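Local coordinates for protein ferulic acid esterase, AmCE1/Fae1A (Anaeromyces mucronatus, PDB 5CXX) that probably hydrolyses feruloyl ester bonds as an alpha/beta-hydrolase of the CE1 esterases and binds ferulic acid in its pocket, at residues A[40-45]-A[135-140]; A[71-76]-A[96-101]; A[83-88]-A[261-266]; A[150-155]-A[163-168]; A[184-189]-A[203-208]. All blocks are in the same frame, centred on the assembly; numbering follows the deposited sequence.

Contact 1. Residues A[40-45]-A[135-140]; sequences RKMNVI and PYMEEH
Y136 and M137, near the C-terminal end of helix 125-140, meet M42 and V44 of strand 38-45 in one of the helix-on-sheet layers of this alpha/beta-hydrolase fold. The short axes pass 12.2 Å apart at 46°, a separation that the long side chains of M42, Y136 and M137 span. Y136 comes first along the helix. Its ring is approached obliquely by the methyl of M42, with M42 CE 3.4 Å from Y136 CD1, a close touch. M42 reaches this far because its chain runs fully extended beyond CG (chi2 -171°, chi3 175°). M137, next in sequence, folds instead of stretching: chi2 and chi3 are both bent, which brings its thioether to the strand. Methionine suits this place, for an unbranched chain can curl to fit and its sulfur is readily polarised; V97 of the adjacent strand touches it too. V44, beta-branched as befits a strand, meets it tip to tip. M137 SD lies 4.1 Å from both M42 CE and V44 CG2. H140, one turn after Y136, lays its imidazole over a face of the tyrosine ring, with H140 CD2 3.2 Å above the ring plane of Y136 and near its centre.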
# COMPACT_ATOMS: atom_id res chain seq x y z
N ARG A 40 -18.43 7.11 1.74
CA ARG A 40 -17.40 6.15 2.14
C ARG A 40 -16.58 6.70 3.30
O ARG A 40 -16.73 7.85 3.69
CB ARG A 40 -16.48 5.83 0.95
CG ARG A 40 -17.21 5.61 -0.36
CD ARG A 40 -16.28 5.04 -1.42
NE ARG A 40 -15.94 3.65 -1.15
CZ ARG A 40 -14.73 3.23 -0.77
NH1 ARG A 40 -13.75 4.11 -0.62
NH2 ARG A 40 -14.51 1.94 -0.55
N LYS A 41 -15.71 5.86 3.86
CA LYS A 41 -14.86 6.27 4.99
C LYS A 41 -13.40 6.01 4.68
O LYS A 41 -13.06 5.06 3.96
CB LYS A 41 -15.22 5.51 6.25
CG LYS A 41 -16.71 5.94 6.79
CD LYS A 41 -17.09 5.29 8.11
CE LYS A 41 -18.33 5.94 8.73
NZ LYS A 41 -19.26 6.40 7.68
N MET A 42 -12.53 6.87 5.24
CA MET A 42 -11.08 6.61 5.21
C MET A 42 -10.51 7.18 6.51
O MET A 42 -11.07 8.13 7.07
CB MET A 42 -10.34 7.26 4.00
CG MET A 42 -10.57 8.78 3.93
SD MET A 42 -9.85 9.25 2.32
CE MET A 42 -10.29 11.02 2.25
N ASN A 43 -9.37 6.63 6.99
CA ASN A 43 -8.65 7.31 8.06
C ASN A 43 -7.61 8.21 7.49
O ASN A 43 -6.84 7.84 6.58
CB ASN A 43 -7.98 6.30 8.97
CG ASN A 43 -8.99 5.57 9.84
OD1 ASN A 43 -9.74 6.20 10.58
ND2 ASN A 43 -9.05 4.24 9.71
N VAL A 44 -7.56 9.41 8.04
CA VAL A 44 -6.47 10.33 7.77
C VAL A 44 -5.63 10.49 9.04
O VAL A 44 -6.16 10.86 10.09
CB VAL A 44 -7.00 11.69 7.28
CG1 VAL A 44 -5.83 12.69 7.06
CG2 VAL A 44 -7.76 11.49 5.96
N ILE A 45 -4.33 10.27 8.89
CA ILE A 45 -3.39 10.34 10.02
C ILE A 45 -2.42 11.49 9.73
O ILE A 45 -1.49 11.34 8.91
CB ILE A 45 -2.68 9.01 10.18
CG1 ILE A 45 -3.69 7.86 10.42
CG2 ILE A 45 -1.60 9.12 11.31
CD1 ILE A 45 -3.07 6.46 9.95
N PRO A 135 -8.18 13.93 -5.12
CA PRO A 135 -8.69 15.32 -5.10
C PRO A 135 -9.20 15.74 -3.71
O PRO A 135 -9.03 16.89 -3.31
CB PRO A 135 -9.84 15.29 -6.12
CG PRO A 135 -9.46 14.15 -7.07
CD PRO A 135 -8.78 13.13 -6.22
N TYR A 136 -9.82 14.82 -2.96
CA TYR A 136 -10.28 15.20 -1.62
C TYR A 136 -9.10 15.67 -0.76
O TYR A 136 -9.15 16.68 -0.07
CB TYR A 136 -10.96 13.98 -0.98
CG TYR A 136 -11.59 14.35 0.35
CD1 TYR A 136 -10.82 14.34 1.53
CD2 TYR A 136 -12.96 14.66 0.44
CE1 TYR A 136 -11.40 14.72 2.77
CE2 TYR A 136 -13.53 15.01 1.66
CZ TYR A 136 -12.74 15.06 2.80
OH TYR A 136 -13.34 15.44 4.00
N MET A 137 -8.03 14.88 -0.79
CA MET A 137 -6.85 15.22 0.03
C MET A 137 -6.30 16.55 -0.36
O MET A 137 -5.92 17.33 0.53
CB MET A 137 -5.75 14.13 -0.11
CG MET A 137 -6.16 12.78 0.51
SD MET A 137 -6.66 12.89 2.28
CE MET A 137 -5.08 13.45 3.02
N GLU A 138 -6.24 16.82 -1.67
CA GLU A 138 -5.69 18.13 -2.15
C GLU A 138 -6.56 19.30 -1.70
O GLU A 138 -6.08 20.40 -1.34
CB GLU A 138 -5.54 18.13 -3.68
CG GLU A 138 -4.66 19.36 -4.09
CD GLU A 138 -4.31 19.44 -5.57
OE1 GLU A 138 -4.53 18.46 -6.30
OE2 GLU A 138 -3.77 20.52 -5.99
N GLU A 139 -7.87 19.07 -1.66
CA GLU A 139 -8.79 20.15 -1.28
C GLU A 139 -8.82 20.41 0.22
O GLU A 139 -9.08 21.56 0.64
CB GLU A 139 -10.19 19.76 -1.78
CG GLU A 139 -11.36 20.73 -1.41
CD GLU A 139 -11.24 22.11 -2.08
OE1 GLU A 139 -11.03 22.17 -3.31
OE2 GLU A 139 -11.41 23.13 -1.38
N HIS A 140 -8.57 19.39 1.04
CA HIS A 140 -8.87 19.49 2.48
C HIS A 140 -7.65 19.52 3.37
O HIS A 140 -7.80 19.85 4.56
CB HIS A 140 -9.77 18.33 2.92
CG HIS A 140 -11.14 18.40 2.33
ND1 HIS A 140 -12.14 19.20 2.87
CD2 HIS A 140 -11.66 17.87 1.20
CE1 HIS A 140 -13.22 19.10 2.13
NE2 HIS A 140 -12.97 18.29 1.12

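Contact 2. Residues A[71-76]-A[96-101]; sequences SMLEDD and IVLPDV
The short 3-10 turn carrying M72 and L73, in the loop between strand 58-62 and helix 77-87, passes beside L98 on strand 95-99 of the alpha/beta-hydrolase sheet, with the CA atoms of M72 and L98 7.4 Å apart. A backbone bond from E74 N to S71 O, 3.2 Å long, closes the turn. L98 points toward it, and an extended chi2 (-177°) carries its CD1 methyl out to do all the touching. L98 CD1 comes against the CG-H side of L73, across the fork and not between its prongs, 3.5 Å from L73 CG, with L73 CD2 at 3.8 Å and L73 CD1 at 4.0 Å. M72 adds its CB, 4.3 Å from L98 CD1, while the rest of its bent chain turns off to F155, about 9 Å from the bound ferulic acid. Leucine suits position 73, since its branched end offers a broad apolar surface to a single methyl. Between 71-76 and 96-101 the contact is thus wholly apolar, and depends on shape and on the exclusion of water.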
# COMPACT_ATOMS: atom_id res chain seq x y z
N SER A 71 -8.34 -1.62 9.48
CA SER A 71 -7.64 -2.85 9.67
C SER A 71 -6.12 -2.69 9.80
O SER A 71 -5.51 -3.42 10.59
CB SER A 71 -7.96 -3.80 8.47
OG SER A 71 -9.35 -4.08 8.51
N MET A 72 -5.53 -1.70 9.11
CA MET A 72 -4.08 -1.56 9.24
C MET A 72 -3.69 -0.87 10.57
O MET A 72 -2.50 -0.76 10.85
CB MET A 72 -3.50 -0.80 8.02
CG MET A 72 -3.73 -1.58 6.69
SD MET A 72 -3.37 -3.34 6.71
CE MET A 72 -1.62 -3.32 6.88
N LEU A 73 -4.69 -0.53 11.40
CA LEU A 73 -4.37 0.03 12.73
C LEU A 73 -4.40 -1.03 13.80
O LEU A 73 -4.16 -0.73 15.00
CB LEU A 73 -5.34 1.16 13.11
CG LEU A 73 -5.27 2.39 12.19
CD1 LEU A 73 -6.49 3.28 12.45
CD2 LEU A 73 -3.90 3.17 12.39
N GLU A 74 -4.72 -2.29 13.43
CA GLU A 74 -4.81 -3.32 14.45
C GLU A 74 -3.50 -3.81 15.01
O GLU A 74 -3.51 -4.58 15.98
CB GLU A 74 -5.60 -4.55 13.90
CG GLU A 74 -7.09 -4.28 13.70
CD GLU A 74 -7.86 -3.93 14.98
OE1 GLU A 74 -7.39 -4.15 16.13
OE2 GLU A 74 -9.01 -3.44 14.83
N ASP A 75 -2.36 -3.37 14.44
CA ASP A 75 -1.03 -3.57 15.02
C ASP A 75 -0.39 -2.18 15.01
O ASP A 75 -0.61 -1.42 14.05
CB ASP A 75 -0.21 -4.57 14.14
CG ASP A 75 1.23 -4.65 14.55
OD1 ASP A 75 2.03 -3.90 13.97
OD2 ASP A 75 1.58 -5.49 15.40
N ASP A 76 0.42 -1.88 16.00
CA ASP A 76 0.97 -0.50 16.11
C ASP A 76 2.06 -0.19 15.07
O ASP A 76 2.53 0.95 15.03
CB ASP A 76 1.53 -0.28 17.53
CG ASP A 76 0.47 0.07 18.52
OD1 ASP A 76 -0.73 0.21 18.15
OD2 ASP A 76 0.81 0.27 19.72
N ILE A 96 -0.52 9.96 6.43
CA ILE A 96 -0.84 8.58 6.07
C ILE A 96 -2.36 8.48 5.92
O ILE A 96 -3.12 8.94 6.79
CB ILE A 96 -0.39 7.61 7.20
CG1 ILE A 96 1.14 7.71 7.44
CG2 ILE A 96 -0.78 6.10 6.81
CD1 ILE A 96 1.45 6.97 8.77
N VAL A 97 -2.80 7.92 4.79
CA VAL A 97 -4.24 7.71 4.54
C VAL A 97 -4.53 6.22 4.45
O VAL A 97 -3.86 5.51 3.70
CB VAL A 97 -4.66 8.44 3.23
CG1 VAL A 97 -6.18 8.17 2.88
CG2 VAL A 97 -4.39 9.98 3.34
N LEU A 98 -5.52 5.76 5.20
CA LEU A 98 -5.96 4.34 5.16
C LEU A 98 -7.35 4.32 4.53
O LEU A 98 -8.37 4.59 5.20
CB LEU A 98 -6.01 3.70 6.54
CG LEU A 98 -4.79 3.91 7.44
CD1 LEU A 98 -5.00 3.14 8.77
CD2 LEU A 98 -3.52 3.45 6.70
N PRO A 99 -7.44 4.00 3.24
CA PRO A 99 -8.76 3.94 2.60
C PRO A 99 -9.49 2.64 2.93
O PRO A 99 -8.91 1.68 3.42
CB PRO A 99 -8.45 3.96 1.09
CG PRO A 99 -7.00 4.50 1.01
CD PRO A 99 -6.34 3.88 2.25
N ASP A 100 -10.79 2.68 2.63
CA ASP A 100 -11.55 1.44 2.41
C ASP A 100 -11.37 1.07 0.95
O ASP A 100 -11.76 1.85 0.05
CB ASP A 100 -13.02 1.72 2.76
CG ASP A 100 -13.94 0.55 2.44
OD1 ASP A 100 -13.47 -0.47 1.88
OD2 ASP A 100 -15.17 0.70 2.79
N VAL A 101 -10.66 -0.02 0.69
CA VAL A 101 -10.21 -0.35 -0.66
C VAL A 101 -11.31 -1.04 -1.48
O VAL A 101 -11.21 -1.12 -2.71
CB VAL A 101 -8.96 -1.29 -0.61
CG1 VAL A 101 -8.35 -1.52 -2.04
CG2 VAL A 101 -7.95 -0.61 0.31

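Contact 3. Residues A[83-88]-A[261-266]; sequences TNLLKE and GFYNFI
Between 83-88 and 261-266 L85 makes the contact, inserting between Y263 and I266, one turn apart; I81 and P82 extend the interface earlier in its helix. Two helices of the alpha/beta-hydrolase fold pack together here, helix 255-266 lying on the sheet through F262 and F265. The tight part is at the leucine methyls. L85 CD1 sits 3.8 Å from I266 CG2 and equally 3.8 Å from the carbonyl O of Y263, thus pressing on backbone as well as side chain. L85 CD2 takes the other direction and lies 3.8 Å from Y263 CE1, the leucine crossing the tyrosine side chain at about a right angle and meeting the ring obliquely. I266 offers CG2 because its CG1 is turned the other way, anti to the carbonyl carbon (chi1 -68°), and lies over a face of the F262 ring. A forked leucine fits well, as each branch has its own partner. The looser side is polar: E88, exposed just past the helix end, has OE1 6.5 Å from Y263 OH, and R90 bridges the gap by a salt bridge to E88 and a hydrogen bond to the tyrosine hydroxyl. The aliphatic part is held by shape alone, while the bond of Y263 OH to R90 probably limits how the ring can turn.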
# COMPACT_ATOMS: atom_id res chain seq x y z
N THR A 83 7.06 7.44 12.56
CA THR A 83 7.56 8.32 13.64
C THR A 83 8.91 7.87 14.18
O THR A 83 9.81 8.66 14.39
CB THR A 83 6.50 8.37 14.78
OG1 THR A 83 5.41 9.13 14.28
CG2 THR A 83 7.07 9.03 16.07
N ASN A 84 9.04 6.57 14.39
CA ASN A 84 10.28 6.06 14.98
C ASN A 84 11.43 6.24 13.99
O ASN A 84 12.55 6.51 14.43
CB ASN A 84 10.11 4.59 15.39
CG ASN A 84 9.27 4.45 16.66
OD1 ASN A 84 9.23 5.39 17.50
ND2 ASN A 84 8.63 3.29 16.86
N LEU A 85 11.15 6.09 12.69
CA LEU A 85 12.21 6.38 11.70
C LEU A 85 12.49 7.87 11.64
O LEU A 85 13.67 8.29 11.52
CB LEU A 85 11.83 5.85 10.31
CG LEU A 85 11.86 4.33 10.14
CD1 LEU A 85 11.14 3.88 8.83
CD2 LEU A 85 13.34 3.83 10.19
N LEU A 86 11.44 8.69 11.70
CA LEU A 86 11.63 10.16 11.66
C LEU A 86 12.57 10.64 12.77
O LEU A 86 13.43 11.52 12.58
CB LEU A 86 10.24 10.84 11.76
CG LEU A 86 10.31 12.36 11.97
CD1 LEU A 86 10.93 13.03 10.73
CD2 LEU A 86 8.85 12.83 12.17
N LYS A 87 12.39 10.06 13.94
CA LYS A 87 13.16 10.48 15.14
C LYS A 87 14.66 10.20 14.95
O LYS A 87 15.49 10.85 15.59
CB LYS A 87 12.64 9.76 16.39
CG LYS A 87 11.46 10.42 17.15
CD LYS A 87 11.39 11.97 17.04
CE LYS A 87 10.48 12.67 18.11
NZ LYS A 87 10.52 12.17 19.54
N GLU A 88 14.99 9.26 14.07
CA GLU A 88 16.38 8.93 13.75
C GLU A 88 16.85 9.58 12.44
O GLU A 88 17.99 9.37 11.97
CB GLU A 88 16.56 7.44 13.71
CG GLU A 88 16.33 6.81 15.06
CD GLU A 88 16.62 5.35 15.06
OE1 GLU A 88 16.97 4.82 13.99
OE2 GLU A 88 16.49 4.73 16.12
N GLY A 261 7.93 -5.14 5.60
CA GLY A 261 7.74 -4.43 4.35
C GLY A 261 7.64 -2.91 4.59
O GLY A 261 8.30 -2.13 3.95
N PHE A 262 6.77 -2.53 5.52
CA PHE A 262 6.56 -1.09 5.75
C PHE A 262 7.79 -0.39 6.29
O PHE A 262 8.13 0.76 5.92
CB PHE A 262 5.39 -0.94 6.74
CG PHE A 262 4.76 0.43 6.74
CD1 PHE A 262 4.29 1.02 5.54
CD2 PHE A 262 4.53 1.09 7.96
CE1 PHE A 262 3.66 2.28 5.55
CE2 PHE A 262 3.90 2.34 7.97
CZ PHE A 262 3.46 2.92 6.78
N TYR A 263 8.52 -1.08 7.18
CA TYR A 263 9.78 -0.55 7.71
C TYR A 263 10.80 -0.26 6.60
O TYR A 263 11.40 0.84 6.56
CB TYR A 263 10.36 -1.58 8.70
CG TYR A 263 11.76 -1.30 9.23
CD1 TYR A 263 12.01 -0.22 10.08
CD2 TYR A 263 12.83 -2.15 8.88
CE1 TYR A 263 13.26 0.02 10.60
CE2 TYR A 263 14.11 -1.91 9.42
CZ TYR A 263 14.31 -0.82 10.27
OH TYR A 263 15.57 -0.61 10.80
N ASN A 264 11.03 -1.23 5.70
CA ASN A 264 11.94 -0.92 4.60
C ASN A 264 11.38 0.13 3.64
O ASN A 264 12.12 1.02 3.17
CB ASN A 264 12.26 -2.23 3.87
CG ASN A 264 13.25 -3.09 4.62
OD1 ASN A 264 14.46 -2.82 4.56
ND2 ASN A 264 12.75 -4.11 5.31
N PHE A 265 10.08 0.06 3.36
CA PHE A 265 9.51 1.00 2.43
C PHE A 265 9.62 2.45 2.88
O PHE A 265 9.97 3.35 2.11
CB PHE A 265 8.05 0.59 2.20
CG PHE A 265 7.31 1.43 1.15
CD1 PHE A 265 7.72 1.41 -0.20
CD2 PHE A 265 6.21 2.18 1.53
CE1 PHE A 265 6.98 2.15 -1.17
CE2 PHE A 265 5.50 2.94 0.59
CZ PHE A 265 5.87 2.92 -0.74
N ILE A 266 9.28 2.71 4.15
CA ILE A 266 9.22 4.10 4.63
C ILE A 266 10.62 4.71 4.76
O ILE A 266 10.79 5.92 4.75
CB ILE A 266 8.43 4.14 5.97
CG1 ILE A 266 6.96 3.80 5.70
CG2 ILE A 266 8.54 5.54 6.66
CD1 ILE A 266 6.16 4.82 4.85

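Contact 4. Residues A[150-155]-A[163-168]; sequences TALCGF and LYIGYM
The torsions of L152 and I165 bring them together. L152 has CG anti to the backbone N (chi1 179°) and chi2 at 66°, which carries its CD2 methyl from the strand to the helix; I165, with chi1 -65°, places CB and CG2 closest to that methyl. L152 CD2 lies 3.7 Å from both I165 CB and I165 CG2, with I165 CD1 a little farther off at 4.2 Å, the two side chains crossing at about a right angle. At G166 the backbone itself faces L152, their CA atoms 7.0 Å apart. L152 CD2 comes only loosely near it, 4.4 Å from G166 N. The pair ties strand 150-155 to helix 157-168, the first two elements of a beta-alpha-beta unit completed by strand 175-179; the tight turn between them, which starts from G154, is probably the nucleophile elbow of the family. The strand lies between strands 58-62 and 175-179, and while L152 points to helix 157-168, A151 and C153 pack against F265 of helix 255-266.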
# COMPACT_ATOMS: atom_id res chain seq x y z
N THR A 150 4.08 11.20 -3.52
CA THR A 150 2.91 10.32 -3.45
C THR A 150 3.37 8.86 -3.38
O THR A 150 4.03 8.36 -4.31
CB THR A 150 2.03 10.50 -4.69
OG1 THR A 150 1.65 11.89 -4.81
CG2 THR A 150 0.72 9.70 -4.53
N ALA A 151 3.04 8.16 -2.28
CA ALA A 151 3.35 6.73 -2.13
C ALA A 151 2.10 5.91 -1.99
O ALA A 151 1.07 6.40 -1.49
CB ALA A 151 4.22 6.49 -0.90
N LEU A 152 2.17 4.66 -2.47
CA LEU A 152 1.01 3.76 -2.43
C LEU A 152 1.52 2.40 -2.02
O LEU A 152 2.40 1.83 -2.72
CB LEU A 152 0.33 3.72 -3.82
CG LEU A 152 -0.89 2.76 -3.89
CD1 LEU A 152 -2.02 3.30 -2.96
CD2 LEU A 152 -1.38 2.74 -5.35
N CYS A 153 1.04 1.88 -0.88
CA CYS A 153 1.47 0.57 -0.47
C CYS A 153 0.29 -0.20 0.15
O CYS A 153 -0.78 0.37 0.32
CB CYS A 153 2.67 0.63 0.53
SG CYS A 153 2.30 1.56 2.09
N GLY A 154 0.49 -1.49 0.37
CA GLY A 154 -0.66 -2.29 0.80
C GLY A 154 -0.24 -3.68 1.22
O GLY A 154 0.89 -4.09 1.00
N PHE A 155 -1.21 -4.37 1.83
CA PHE A 155 -1.03 -5.75 2.20
C PHE A 155 -1.97 -6.65 1.41
O PHE A 155 -3.15 -6.33 1.30
CB PHE A 155 -1.35 -5.89 3.69
CG PHE A 155 -1.39 -7.32 4.17
CD1 PHE A 155 -0.27 -8.13 4.13
CD2 PHE A 155 -2.58 -7.81 4.79
CE1 PHE A 155 -0.29 -9.43 4.66
CE2 PHE A 155 -2.61 -9.14 5.31
CZ PHE A 155 -1.48 -9.93 5.23
N LEU A 163 0.35 -2.50 -6.57
CA LEU A 163 1.24 -2.74 -7.71
C LEU A 163 0.53 -2.41 -9.03
O LEU A 163 1.13 -1.83 -9.94
CB LEU A 163 1.67 -4.22 -7.76
CG LEU A 163 2.77 -4.54 -6.76
CD1 LEU A 163 2.93 -6.09 -6.60
CD2 LEU A 163 4.13 -3.93 -7.23
N TYR A 164 -0.75 -2.79 -9.12
CA TYR A 164 -1.51 -2.52 -10.34
C TYR A 164 -1.56 -1.01 -10.60
O TYR A 164 -1.29 -0.53 -11.72
CB TYR A 164 -2.92 -3.13 -10.18
CG TYR A 164 -3.87 -2.79 -11.30
CD1 TYR A 164 -3.62 -3.19 -12.61
CD2 TYR A 164 -5.07 -2.17 -10.99
CE1 TYR A 164 -4.54 -2.91 -13.61
CE2 TYR A 164 -6.01 -1.88 -12.01
CZ TYR A 164 -5.69 -2.23 -13.31
OH TYR A 164 -6.62 -1.97 -14.31
N ILE A 165 -1.97 -0.27 -9.57
CA ILE A 165 -2.12 1.17 -9.77
C ILE A 165 -0.76 1.81 -9.98
O ILE A 165 -0.57 2.72 -10.83
CB ILE A 165 -2.87 1.80 -8.57
CG1 ILE A 165 -4.32 1.28 -8.50
CG2 ILE A 165 -2.84 3.34 -8.74
CD1 ILE A 165 -4.98 1.64 -7.12
N GLY A 166 0.24 1.40 -9.17
CA GLY A 166 1.58 2.02 -9.23
C GLY A 166 2.26 1.79 -10.57
O GLY A 166 3.08 2.65 -10.97
N TYR A 167 1.95 0.68 -11.26
CA TYR A 167 2.57 0.49 -12.57
C TYR A 167 1.67 1.05 -13.67
O TYR A 167 2.24 1.67 -14.64
CB TYR A 167 2.92 -1.00 -12.83
CG TYR A 167 4.26 -1.30 -12.19
CD1 TYR A 167 4.32 -1.68 -10.84
CD2 TYR A 167 5.44 -1.20 -12.93
CE1 TYR A 167 5.55 -1.92 -10.22
CE2 TYR A 167 6.70 -1.41 -12.32
CZ TYR A 167 6.73 -1.79 -10.96
OH TYR A 167 7.98 -1.97 -10.39
N MET A 168 0.35 0.94 -13.56
CA MET A 168 -0.46 1.46 -14.68
C MET A 168 -0.47 2.98 -14.66
O MET A 168 -0.63 3.58 -15.75
CB MET A 168 -1.90 0.96 -14.63
CG MET A 168 -2.01 -0.60 -14.85
SD MET A 168 -1.25 -1.27 -16.40
CE MET A 168 0.43 -1.66 -15.91

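Contact 5. Residues A[184-189]-A[203-208]; sequences GITPGE and DEFRAE
An apolar cluster about 9 Å from the bound ferulic acid, measured to the side chain of I185, is built from I185 and T186 around the ring of F205. I185 lays its CG2 methyl over one face of the phenyl ring in a CH-pi contact, 4.1 Å from the ring centroid and only 9° off the normal. Its longer branch runs on to the rim, where I185 CD1 is 4.0 Å from F205 CZ. T186 meets the ring obliquely, with T186 CG2 4.0 Å from F205 CD2; its OG1 stands between the backbone N and carbonyl carbon (chi1 47°), and that turn hands the methyl to the phenylalanine. F205 is the centre of an inverse gamma turn, closed by a weak R206 N to E204 O bond of 2.9 Å, and the bend accompanies an inward-facing ring in a loop with exposed neighbours. There it also meets the ring of Y167 edge-to-face and touches L163, both of helix 157-168. Were F205 replaced by alanine, the I185 and T186 methyls would probably face a gap and Y167 would lose its edge-to-face partner. Just after the turn R206 heads outward and folds back: R206 NE donates to D203 O at 3.0 Å, with an N-H...O angle of 158° and the oxygen in the plane of the guanidinium group.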
# COMPACT_ATOMS: atom_id res chain seq x y z
N GLY A 184 -3.23 -12.68 -9.22
CA GLY A 184 -4.16 -12.19 -10.22
C GLY A 184 -3.85 -10.83 -10.84
O GLY A 184 -4.66 -10.35 -11.68
N ILE A 185 -2.72 -10.22 -10.49
CA ILE A 185 -2.35 -9.02 -11.28
C ILE A 185 -2.22 -9.50 -12.74
O ILE A 185 -2.70 -8.85 -13.68
CB ILE A 185 -1.03 -8.40 -10.85
CG1 ILE A 185 -1.21 -7.86 -9.43
CG2 ILE A 185 -0.62 -7.25 -11.83
CD1 ILE A 185 0.14 -7.39 -8.86
N THR A 186 -1.53 -10.62 -12.89
CA THR A 186 -1.29 -11.26 -14.19
C THR A 186 -1.96 -12.67 -14.12
O THR A 186 -2.46 -13.06 -13.05
CB THR A 186 0.22 -11.38 -14.44
OG1 THR A 186 0.80 -11.90 -13.24
CG2 THR A 186 0.85 -9.96 -14.70
N PRO A 187 -2.04 -13.40 -15.22
CA PRO A 187 -2.78 -14.67 -15.15
C PRO A 187 -2.16 -15.65 -14.19
O PRO A 187 -0.92 -15.80 -14.08
CB PRO A 187 -2.69 -15.21 -16.59
CG PRO A 187 -2.51 -13.96 -17.46
CD PRO A 187 -1.60 -13.11 -16.60
N GLY A 188 -3.04 -16.42 -13.53
CA GLY A 188 -2.53 -17.40 -12.57
C GLY A 188 -3.65 -18.31 -12.09
O GLY A 188 -4.77 -18.19 -12.55
N GLU A 189 -3.31 -19.27 -11.24
CA GLU A 189 -4.30 -20.26 -10.76
C GLU A 189 -3.97 -20.56 -9.30
O GLU A 189 -2.80 -20.69 -8.96
CB GLU A 189 -4.26 -21.57 -11.61
CG GLU A 189 -5.11 -22.64 -10.99
CD GLU A 189 -6.44 -22.83 -11.70
OE1 GLU A 189 -6.65 -22.16 -12.74
OE2 GLU A 189 -7.24 -23.69 -11.24
N ASP A 203 3.68 -9.45 -19.95
CA ASP A 203 4.48 -8.46 -20.71
C ASP A 203 4.01 -7.04 -20.47
O ASP A 203 4.79 -6.09 -20.65
CB ASP A 203 4.46 -8.78 -22.21
CG ASP A 203 5.43 -9.86 -22.56
OD1 ASP A 203 6.36 -10.15 -21.77
OD2 ASP A 203 5.27 -10.44 -23.64
N GLU A 204 2.75 -6.88 -20.06
CA GLU A 204 2.18 -5.56 -19.79
C GLU A 204 2.48 -5.07 -18.39
O GLU A 204 2.13 -3.92 -18.06
CB GLU A 204 0.66 -5.58 -19.99
CG GLU A 204 0.32 -5.62 -21.48
CD GLU A 204 -1.10 -6.16 -21.78
OE1 GLU A 204 -1.89 -6.41 -20.83
OE2 GLU A 204 -1.36 -6.34 -22.97
N PHE A 205 3.10 -5.92 -17.55
CA PHE A 205 3.32 -5.54 -16.13
C PHE A 205 4.63 -4.73 -16.09
O PHE A 205 5.72 -5.26 -15.81
CB PHE A 205 3.37 -6.79 -15.27
CG PHE A 205 3.35 -6.53 -13.78
CD1 PHE A 205 3.13 -5.27 -13.25
CD2 PHE A 205 3.52 -7.62 -12.94
CE1 PHE A 205 3.09 -5.12 -11.84
CE2 PHE A 205 3.47 -7.47 -11.54
CZ PHE A 205 3.28 -6.19 -11.00
N ARG A 206 4.52 -3.46 -16.46
CA ARG A 206 5.68 -2.56 -16.63
C ARG A 206 5.13 -1.11 -16.67
O ARG A 206 3.91 -0.90 -16.79
CB ARG A 206 6.47 -2.89 -17.91
CG ARG A 206 5.63 -2.73 -19.18
CD ARG A 206 6.45 -2.86 -20.44
NE ARG A 206 7.09 -4.14 -20.58
CZ ARG A 206 8.42 -4.31 -20.62
NH1 ARG A 206 9.24 -3.26 -20.43
NH2 ARG A 206 8.93 -5.51 -20.80
N ALA A 207 6.01 -0.14 -16.58
CA ALA A 207 5.62 1.27 -16.58
C ALA A 207 6.48 1.98 -17.57
O ALA A 207 7.66 1.64 -17.69
CB ALA A 207 5.84 1.84 -15.23
N GLU A 208 5.94 2.99 -18.22
CA GLU A 208 6.79 3.80 -19.05
C GLU A 208 7.69 4.61 -18.12
O GLU A 208 8.90 4.31 -18.14
CB GLU A 208 5.97 4.65 -20.00
CG GLU A 208 6.71 4.98 -21.24
CD GLU A 208 5.81 5.57 -22.29
OE1 GLU A 208 4.57 5.38 -22.20
OE2 GLU A 208 6.29 6.23 -23.19

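All five contacts are buried and apolar across their segments, but they differ in place. Contact 4 is the most central, its centre about 6 Å from the centre of the chain, and contact 5 the farthest out, its centre about 17 Å away. Contacts 1, 2 and 4 share the large sheet; 1 and 2 join neighbouring strands through backbone hydrogen bonds such as I45 N to I96 O, 2.8 Å. Contact 3 reaches the sheet from helix 255-266, where F262 and F265 pack on C153 of contact 4. Helix 157-168 also packs against contact 5, L163 on I185 and M168 on the backbone of E204 and R206. Aliphatic packing dominates contacts 2 and 4, whereas rings enter in 1, 3 and 5.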